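Local coordinates for probable leucine/isoleucine/valine-binding protein (Rhodopirellula baltica, PDB 4KV7) that probably binds branched-chain amino acids such as leucine, isoleucine or valine, as a periplasmic binding protein of the leucine-binding family, at residues V146-A151 and L373-L378; P75-L80 and L87-N92; Y168-F173 and H193-R198. The protein carries 1 engineered substitution. All coordinates share one frame; numbering follows the deposited sequence.

Contact 1: V146-A151 and L373-L378; sequences VDALVA and LAWEEL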
loop_
_atom_site.group_PDB
_atom_site.type_symbol
_atom_site.label_atom_id
_atom_site.label_comp_id
_atom_site.label_asym_id
_atom_site.label_seq_id
_atom_site.Cartn_x
_atom_site.Cartn_y
_atom_site.Cartn_z
ATOM N N VAL A 146 6.935 14.701 -7.952
ATOM C CA VAL A 146 8.015 15.617 -8.281
ATOM C C VAL A 146 7.757 16.291 -9.621
ATOM O O VAL A 146 7.913 17.513 -9.741
ATOM C CB VAL A 146 9.387 14.917 -8.240
ATOM C CG1 VAL A 146 10.467 15.771 -8.916
ATOM C CG2 VAL A 146 9.759 14.569 -6.802
ATOM N N ASP A 147 7.359 15.521 -10.631
ATOM C CA ASP A 147 7.093 16.122 -11.931
ATOM C C ASP A 147 5.993 17.174 -11.827
ATOM O O ASP A 147 6.084 18.236 -12.438
ATOM C CB ASP A 147 6.695 15.061 -12.964
ATOM C CG ASP A 147 7.857 14.179 -13.399
ATOM O OD1 ASP A 147 9.023 14.560 -13.187
ATOM O OD2 ASP A 147 7.588 13.091 -13.959
ATOM N N ALA A 148 4.958 16.880 -11.045
ATOM C CA ALA A 148 3.849 17.819 -10.914
ATOM C C ALA A 148 4.248 19.083 -10.158
ATOM O O ALA A 148 3.809 20.174 -10.503
ATOM C CB ALA A 148 2.676 17.157 -10.247
ATOM N N LEU A 149 5.073 18.932 -9.126
ATOM C CA LEU A 149 5.558 20.081 -8.374
ATOM C C LEU A 149 6.401 20.999 -9.250
ATOM O O LEU A 149 6.224 22.217 -9.246
ATOM C CB LEU A 149 6.362 19.615 -7.157
ATOM C CG LEU A 149 5.521 19.024 -6.028
ATOM C CD1 LEU A 149 6.388 18.207 -5.091
ATOM C CD2 LEU A 149 4.817 20.149 -5.268
ATOM N N VAL A 150 7.329 20.401 -9.987
ATOM C CA VAL A 150 8.212 21.171 -10.847
ATOM C C VAL A 150 7.420 21.861 -11.953
ATOM O O VAL A 150 7.714 22.995 -12.304
ATOM C CB VAL A 150 9.332 20.277 -11.423
ATOM C CG1 VAL A 150 10.123 21.001 -12.496
ATOM C CG2 VAL A 150 10.249 19.804 -10.296
ATOM N N ALA A 151 6.394 21.200 -12.477
ATOM C CA ALA A 151 5.559 21.814 -13.506
ATOM C C ALA A 151 4.837 23.066 -12.985
ATOM O O ALA A 151 4.497 23.957 -13.758
ATOM C CB ALA A 151 4.560 20.800 -14.054
ATOM N N LEU A 373 -7.627 14.307 -7.824
ATOM C CA LEU A 373 -6.941 15.534 -8.201
ATOM C C LEU A 373 -6.239 15.345 -9.537
ATOM O O LEU A 373 -5.525 14.363 -9.730
ATOM C CB LEU A 373 -5.910 15.909 -7.134
ATOM C CG LEU A 373 -4.972 17.082 -7.428
ATOM C CD1 LEU A 373 -5.721 18.408 -7.464
ATOM C CD2 LEU A 373 -3.843 17.130 -6.413
ATOM N N ALA A 374 -6.456 16.272 -10.462
ATOM C CA ALA A 374 -5.651 16.318 -11.675
ATOM C C ALA A 374 -4.384 17.093 -11.337
ATOM O O ALA A 374 -4.456 18.150 -10.710
ATOM C CB ALA A 374 -6.417 16.994 -12.802
ATOM N N TRP A 375 -3.225 16.567 -11.727
ATOM C CA TRP A 375 -1.956 17.201 -11.361
ATOM C C TRP A 375 -1.831 18.655 -11.833
ATOM O O TRP A 375 -1.116 19.450 -11.224
ATOM C CB TRP A 375 -0.767 16.404 -11.886
ATOM C CG TRP A 375 -0.427 15.136 -11.139
ATOM C CD1 TRP A 375 -0.366 13.879 -11.665
ATOM C CD2 TRP A 375 -0.055 15.009 -9.757
ATOM N NE1 TRP A 375 0.011 12.977 -10.700
ATOM C CE2 TRP A 375 0.206 13.645 -9.521
ATOM C CE3 TRP A 375 0.070 15.914 -8.697
ATOM C CZ2 TRP A 375 0.600 13.166 -8.273
ATOM C CZ3 TRP A 375 0.460 15.437 -7.459
ATOM C CH2 TRP A 375 0.719 14.074 -7.258
ATOM N N GLU A 376 -2.520 19.008 -12.911
ATOM C CA GLU A 376 -2.447 20.379 -13.407
ATOM C C GLU A 376 -3.181 21.353 -12.483
ATOM O O GLU A 376 -3.095 22.565 -12.653
ATOM C CB GLU A 376 -2.977 20.470 -14.838
ATOM C CG GLU A 376 -4.447 20.155 -14.976
ATOM C CD GLU A 376 -4.825 19.803 -16.402
ATOM N N GLU A 377 -3.899 20.817 -11.500
ATOM C CA GLU A 377 -4.575 21.657 -10.525
ATOM C C GLU A 377 -3.823 21.712 -9.203
ATOM O O GLU A 377 -4.282 22.341 -8.252
ATOM C CB GLU A 377 -6.012 21.182 -10.297
ATOM C CG GLU A 377 -6.868 21.134 -11.561
ATOM C CD GLU A 377 -7.019 22.484 -12.240
ATOM O OE1 GLU A 377 -7.390 22.503 -13.433
ATOM O OE2 GLU A 377 -6.779 23.525 -11.591
ATOM N N LEU A 378 -2.669 21.055 -9.145
ATOM C CA LEU A 378 -1.838 21.096 -7.947
ATOM C C LEU A 378 -1.484 22.538 -7.609
ATOM O O LEU A 378 -1.096 23.307 -8.487
ATOM C CB LEU A 378 -0.568 20.262 -8.141
ATOM C CG LEU A 378 0.402 20.192 -6.960
ATOM C CD1 LEU A 378 -0.198 19.458 -5.769
ATOM C CD2 LEU A 378 1.714 19.536 -7.392
HETATM O O HOH W 1 1.434 20.071 -12.126
#
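The indole of Trp375 meets Ala148 at the start of the short 3-10 turn 375-377, and the pair illustrates how a small helix residue can seat a large ring. Only a methyl intervenes between the helix backbone and the indole, and the CA atoms of Ala148 and Trp375 come within 5.9 Å. Ala148 CB presses near the fusion of the two rings, 3.3 Å from Trp375 CE3 and 3.5 Å from Trp375 CD2. With CG anti to the carbonyl carbon (chi1 -76°), the indole is laid beside the helix, and the methyl meets it obliquely, offset toward the rim.

The carbonyl of the same tryptophan adds a polar link: one water donates to Trp375 O at 2.8 Å and to Ala148 O at 2.9 Å, bridging the turn and the helix, which share no direct hydrogen bond. Trp375 O also accepts the N-H of Leu378, closing the turn. One residue on, Glu376 O receives Lys152 NZ.

Leu378 then turns back to the helix. Its CD2 lies 3.8 Å from Ala148 CB and equally far, 3.8 Å, from Leu149 CD2, the two leucines crossing at a slant.

This is plain packing of the C-terminal tail, after strand 370-372. The tail lies against helix 138-151 on one side and strand 268-271 on another, where Trp375 and Leu378 both rest on Val268, while Leu149 reaches Ala219 of strand 219-223.

Contact 2: P75-L80 and L87-N92; sequences PNMHRL and LAVVGN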
loop_
_atom_site.group_PDB
_atom_site.type_symbol
_atom_site.label_atom_id
_atom_site.label_comp_id
_atom_site.label_asym_id
_atom_site.label_seq_id
_atom_site.Cartn_x
_atom_site.Cartn_y
_atom_site.Cartn_z
ATOM N N PRO A 75 8.873 -14.938 12.840
ATOM C CA PRO A 75 8.218 -16.157 13.335
ATOM C C PRO A 75 6.813 -16.355 12.751
ATOM O O PRO A 75 6.405 -17.497 12.547
ATOM C CB PRO A 75 8.169 -15.952 14.859
ATOM C CG PRO A 75 8.359 -14.484 15.066
ATOM C CD PRO A 75 9.209 -14.008 13.932
ATOM N N ASN A 76 6.095 -15.273 12.467
ATOM C CA ASN A 76 4.782 -15.408 11.846
ATOM C C ASN A 76 4.891 -16.106 10.494
ATOM O O ASN A 76 4.098 -16.986 10.176
ATOM C CB ASN A 76 4.135 -14.040 11.631
ATOM C CG ASN A 76 3.607 -13.413 12.905
ATOM O OD1 ASN A 76 3.652 -14.007 13.969
ATOM N ND2 ASN A 76 3.090 -12.198 12.791
HETATM N N MSE A 77 5.882 -15.706 9.698
HETATM C CA MSE A 77 6.056 -16.264 8.364
HETATM C C MSE A 77 6.461 -17.732 8.423
HETATM O O MSE A 77 6.030 -18.534 7.597
HETATM C CB MSE A 77 7.073 -15.457 7.563
HETATM C CG MSE A 77 6.547 -14.079 7.145
HETATM SE SE MSE A 77 5.120 -14.168 5.811
HETATM C CE MSE A 77 6.165 -15.129 4.434
ATOM N N HIS A 78 7.291 -18.086 9.397
ATOM C CA HIS A 78 7.644 -19.487 9.574
ATOM C C HIS A 78 6.399 -20.311 9.902
ATOM O O HIS A 78 6.207 -21.387 9.348
ATOM C CB HIS A 78 8.731 -19.654 10.638
ATOM C CG HIS A 78 10.094 -19.252 10.164
ATOM N ND1 HIS A 78 10.727 -19.882 9.113
ATOM C CD2 HIS A 78 10.938 -18.282 10.586
ATOM C CE1 HIS A 78 11.905 -19.318 8.911
ATOM N NE2 HIS A 78 12.061 -18.350 9.796
ATOM N N ARG A 79 5.540 -19.789 10.772
ATOM C CA ARG A 79 4.324 -20.513 11.131
ATOM C C ARG A 79 3.371 -20.640 9.943
ATOM O O ARG A 79 2.800 -21.709 9.712
ATOM C CB ARG A 79 3.625 -19.864 12.335
ATOM C CG ARG A 79 4.410 -19.968 13.643
ATOM C CD ARG A 79 3.505 -20.082 14.873
ATOM N NE ARG A 79 2.548 -18.981 14.970
ATOM C CZ ARG A 79 2.810 -17.801 15.523
ATOM N NH1 ARG A 79 4.015 -17.550 16.023
ATOM N NH2 ARG A 79 1.871 -16.864 15.567
ATOM N N LEU A 80 3.214 -19.566 9.177
ATOM C CA LEU A 80 2.308 -19.578 8.035
ATOM C C LEU A 80 2.764 -20.569 6.968
ATOM O O LEU A 80 1.949 -21.297 6.402
ATOM C CB LEU A 80 2.178 -18.177 7.424
ATOM C CG LEU A 80 1.448 -17.156 8.295
ATOM C CD1 LEU A 80 1.627 -15.769 7.712
ATOM C CD2 LEU A 80 -0.020 -17.516 8.408
ATOM N N LEU A 87 -1.252 -21.488 1.095
ATOM C CA LEU A 87 -1.060 -21.564 -0.353
ATOM C C LEU A 87 -0.374 -20.324 -0.922
ATOM O O LEU A 87 0.269 -20.393 -1.980
ATOM C CB LEU A 87 -2.406 -21.783 -1.047
ATOM C CG LEU A 87 -3.179 -23.024 -0.601
ATOM C CD1 LEU A 87 -4.572 -23.044 -1.215
ATOM C CD2 LEU A 87 -2.417 -24.305 -0.928
ATOM N N ALA A 88 -0.526 -19.203 -0.223
ATOM C CA ALA A 88 0.085 -17.932 -0.590
ATOM C C ALA A 88 0.022 -17.031 0.631
ATOM O O ALA A 88 -0.832 -17.228 1.506
ATOM C CB ALA A 88 -0.651 -17.285 -1.761
ATOM N N VAL A 89 0.925 -16.055 0.693
ATOM C CA VAL A 89 0.935 -15.038 1.734
ATOM C C VAL A 89 0.521 -13.754 1.036
ATOM O O VAL A 89 1.175 -13.304 0.084
ATOM C CB VAL A 89 2.318 -14.910 2.389
ATOM C CG1 VAL A 89 2.356 -13.708 3.315
ATOM C CG2 VAL A 89 2.657 -16.189 3.174
ATOM N N VAL A 90 -0.579 -13.171 1.497
ATOM C CA VAL A 90 -1.263 -12.131 0.735
ATOM C C VAL A 90 -1.446 -10.850 1.533
ATOM O O VAL A 90 -1.872 -10.857 2.692
ATOM C CB VAL A 90 -2.639 -12.617 0.206
ATOM C CG1 VAL A 90 -2.474 -13.890 -0.604
ATOM C CG2 VAL A 90 -3.624 -12.850 1.341
ATOM N N GLY A 91 -1.098 -9.733 0.904
ATOM C CA GLY A 91 -1.413 -8.428 1.449
ATOM C C GLY A 91 -0.638 -7.919 2.650
ATOM O O GLY A 91 -1.073 -6.950 3.262
ATOM N N ASN A 92 0.493 -8.540 2.989
ATOM C CA ASN A 92 1.251 -8.103 4.167
ATOM C C ASN A 92 1.602 -6.622 4.076
ATOM O O ASN A 92 2.045 -6.155 3.028
ATOM C CB ASN A 92 2.588 -8.828 4.265
ATOM C CG ASN A 92 2.477 -10.265 4.722
ATOM O OD1 ASN A 92 1.392 -10.866 4.799
ATOM N ND2 ASN A 92 3.636 -10.841 5.027
#
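Selenomethionine Met77 bridges helix and strand here, its SE touching both Val89 and Asn92; it exemplifies how one long, flexible side chain can fill the space between a helix and the sheet beneath it. CG starts out beside the backbone N, anti to the carbonyl carbon (chi1 -71°), and further bends at chi2 and chi3 curl the chain so that its end, rather than its stem, meets the strand.

The tight part lies at that end. SE of Met77 is 3.8 Å from Val89 CG1, and Met77 CE is 3.9 Å from Val89 CG2, so both branches of the valine are engaged, one by the selenium and one mainly by the terminal methyl. In the loop just past the strand, the amide of Asn92 comes up to the same selenium, with ND2 of Asn92 3.7 Å from SE of Met77. This is contact without a hydrogen bond across the segments; the polar hold on the asparagine is elsewhere, where Asn92 OD1 accepts from Ser23 N, which would limit rotation of the amide bordering the selenium.

The packing soon slackens away from this point. Leu80, one turn on, points toward the strand, yet Leu80 CD1 comes no nearer than 4.7 Å to Val89 CG2. On the solvent side of the helix, Pro75 and His78 are exposed and add nothing to the joint.

Helix 70-81 connects strand 57-65 to strand 89-90, in the beta-alpha-beta manner of periplasmic binding proteins. Leu80 leans on Ile62 and Leu64 of the first of these strands, Met77 is flanked by Ala101 and Ile104 of helix 95-107, and backbone bonds join Ala88 to Gly21 of strand 16-24 and Val89 to Phe113 of strand 112-113.

Contact 3: Y168-F173 and H193-R198; sequences YGDDGF and HGRYRR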
loop_
_atom_site.group_PDB
_atom_site.type_symbol
_atom_site.label_atom_id
_atom_site.label_comp_id
_atom_site.label_asym_id
_atom_site.label_seq_id
_atom_site.Cartn_x
_atom_site.Cartn_y
_atom_site.Cartn_z
ATOM N N TYR A 168 11.815 1.547 4.428
ATOM C CA TYR A 168 10.653 2.186 3.816
ATOM C C TYR A 168 10.986 3.623 3.443
ATOM O O TYR A 168 10.850 4.039 2.281
ATOM C CB TYR A 168 9.457 2.133 4.778
ATOM C CG TYR A 168 8.302 3.050 4.464
ATOM C CD1 TYR A 168 7.879 3.281 3.152
ATOM C CD2 TYR A 168 7.593 3.657 5.496
ATOM C CE1 TYR A 168 6.798 4.078 2.893
ATOM C CE2 TYR A 168 6.511 4.473 5.248
ATOM C CZ TYR A 168 6.127 4.699 3.937
ATOM O OH TYR A 168 5.051 5.517 3.664
ATOM N N GLY A 169 11.417 4.396 4.430
ATOM C CA GLY A 169 11.736 5.782 4.177
ATOM C C GLY A 169 12.864 5.921 3.179
ATOM O O GLY A 169 12.819 6.803 2.310
ATOM N N ASP A 170 13.876 5.070 3.289
ATOM C CA ASP A 170 14.966 5.058 2.319
ATOM C C ASP A 170 14.425 4.908 0.899
ATOM O O ASP A 170 14.843 5.622 -0.014
ATOM C CB ASP A 170 15.929 3.892 2.571
ATOM C CG ASP A 170 16.799 4.064 3.807
ATOM O OD1 ASP A 170 16.781 5.131 4.461
ATOM O OD2 ASP A 170 17.521 3.090 4.111
ATOM N N ASP A 171 13.514 3.959 0.703
ATOM C CA ASP A 171 13.025 3.673 -0.636
ATOM C C ASP A 171 12.261 4.853 -1.234
ATOM O O ASP A 171 12.458 5.203 -2.401
ATOM C CB ASP A 171 12.172 2.409 -0.636
ATOM C CG ASP A 171 11.996 1.845 -2.025
ATOM O OD1 ASP A 171 12.952 1.221 -2.516
ATOM O OD2 ASP A 171 10.924 2.036 -2.616
ATOM N N GLY A 172 11.398 5.479 -0.442
ATOM C CA GLY A 172 10.675 6.647 -0.914
ATOM C C GLY A 172 11.590 7.830 -1.189
ATOM O O GLY A 172 11.430 8.539 -2.194
ATOM N N PHE A 173 12.544 8.052 -0.292
ATOM C CA PHE A 173 13.539 9.096 -0.480
ATOM C C PHE A 173 14.328 8.889 -1.766
ATOM O O PHE A 173 14.516 9.822 -2.549
ATOM C CB PHE A 173 14.486 9.148 0.717
ATOM C CG PHE A 173 15.564 10.176 0.568
ATOM C CD1 PHE A 173 15.267 11.536 0.644
ATOM C CD2 PHE A 173 16.879 9.791 0.355
ATOM C CE1 PHE A 173 16.267 12.483 0.501
ATOM C CE2 PHE A 173 17.881 10.735 0.218
ATOM C CZ PHE A 173 17.573 12.081 0.292
ATOM N N HIS A 193 15.926 16.452 4.326
ATOM C CA HIS A 193 15.520 15.105 4.679
ATOM C C HIS A 193 15.446 14.917 6.192
ATOM O O HIS A 193 16.455 14.645 6.844
ATOM C CB HIS A 193 16.486 14.091 4.072
ATOM C CG HIS A 193 15.971 12.685 4.088
ATOM N ND1 HIS A 193 16.752 11.602 3.749
ATOM C CD2 HIS A 193 14.744 12.183 4.376
ATOM C CE1 HIS A 193 16.035 10.495 3.837
ATOM N NE2 HIS A 193 14.810 10.821 4.208
ATOM N N GLY A 194 14.251 15.089 6.743
ATOM C CA GLY A 194 14.006 14.842 8.154
ATOM C C GLY A 194 13.513 13.425 8.341
ATOM O O GLY A 194 12.762 12.929 7.501
ATOM N N ARG A 195 13.932 12.772 9.429
ATOM C CA ARG A 195 13.573 11.370 9.661
ATOM C C ARG A 195 12.928 11.160 11.021
ATOM O O ARG A 195 13.090 11.973 11.926
ATOM C CB ARG A 195 14.782 10.420 9.604
ATOM C CG ARG A 195 15.973 10.752 8.749
ATOM C CD ARG A 195 15.831 10.384 7.296
ATOM N NE ARG A 195 15.226 9.109 6.878
ATOM C CZ ARG A 195 15.893 8.134 6.258
ATOM N NH1 ARG A 195 17.204 8.221 6.072
ATOM N NH2 ARG A 195 15.250 7.068 5.800
ATOM N N TYR A 196 12.224 10.045 11.166
ATOM C CA TYR A 196 11.703 9.633 12.462
ATOM C C TYR A 196 11.786 8.114 12.570
ATOM O O TYR A 196 11.767 7.412 11.564
ATOM C CB TYR A 196 10.246 10.097 12.640
ATOM C CG TYR A 196 9.295 9.286 11.804
ATOM C CD1 TYR A 196 9.009 9.645 10.495
ATOM C CD2 TYR A 196 8.711 8.130 12.312
ATOM C CE1 TYR A 196 8.166 8.879 9.709
ATOM C CE2 TYR A 196 7.878 7.346 11.533
ATOM C CZ TYR A 196 7.604 7.728 10.229
ATOM O OH TYR A 196 6.755 6.957 9.462
ATOM N N ARG A 197 11.832 7.605 13.791
ATOM C CA ARG A 197 11.961 6.169 14.002
ATOM C C ARG A 197 10.612 5.458 13.882
ATOM O O ARG A 197 9.606 5.905 14.460
ATOM C CB ARG A 197 12.592 5.888 15.375
ATOM C CG ARG A 197 12.737 4.401 15.673
ATOM C CD ARG A 197 13.736 4.099 16.787
ATOM N NE ARG A 197 13.280 4.478 18.121
ATOM C CZ ARG A 197 12.494 3.730 18.887
ATOM N NH1 ARG A 197 12.032 2.576 18.435
ATOM N NH2 ARG A 197 12.155 4.150 20.099
ATOM N N ARG A 198 10.594 4.352 13.137
ATOM C CA ARG A 198 9.386 3.553 12.930
ATOM C C ARG A 198 8.638 3.254 14.224
ATOM O O ARG A 198 9.227 2.863 15.231
ATOM C CB ARG A 198 9.732 2.234 12.242
ATOM C CG ARG A 198 8.507 1.366 11.965
ATOM C CD ARG A 198 8.867 0.053 11.257
ATOM N NE ARG A 198 9.663 -0.828 12.104
ATOM C CZ ARG A 198 10.969 -1.052 11.979
ATOM N NH1 ARG A 198 11.683 -0.464 11.027
ATOM N NH2 ARG A 198 11.571 -1.870 12.827
#
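Phe173 and His193 form an offset aromatic stack, their planes only 8° apart and their centroids 3.8 Å from each other. The overlap is deep: His193 ND1 lies over the centre of the phenyl ring, and CE1 of His193 comes within 3.3 Å of Phe173 CG. With CG anti to the backbone N (chi1 178°), the phenylalanine ring is carried from the helix toward the strand. Replacing Phe173 by an alanine would leave one face of the His193 ring without the phenyl and would probably open a gap between helix and strand.

The stack joins the helix to the second strand of the beta-alpha-beta unit made by strand 159-164, helix 167-183 and strand 193-196; helix and strand run roughly antiparallel, their local axes 10.5 Å apart.

Polar contacts follow a different line. Arg195 NH2 donates to Asp170 OD1 over 2.8 Å in a nearly straight bond (175°), the oxygen lying in the guanidinium plane; the carboxylate is met on its anti side by a donor tilted out of its plane, and is turned steeply against the guanidinium. This salt bridge shares NH2 with a second acceptor, Gln164 O. His193 NE2, for its part, pairs with Thr163 OG1.

Van der Waals packing completes the contact. Within strand 193-196, Arg195 CD sits 3.3 Å above the imidazole face opposite Phe173, offset toward the ring's rim, while across the contact the guanidinium passes so near Gly169 that a side-chain carbon there would crowd NH2.

In the fold
Followed from the N terminus, the chain first closes contact 2, a short local loop in which strand 89-90 returns against helix 70-81. Contact 1 opens next, at helix 138-151, and stays open for 221 residues until the C-terminal tail returns. Contact 3 is nested inside that long loop, closing a single beta-alpha-beta unit with 19 residues between its segments. No two contacts cross. Strand 193-196 is one outer edge of the seven-strand sheet and strand 370-372, just before the tail, the other; contact 1 and contact 3 have centres 23 Å apart. Contact 2 involves a different, parallel sheet and lies across the chain's centre from contact 1, their centres 38 Å apart.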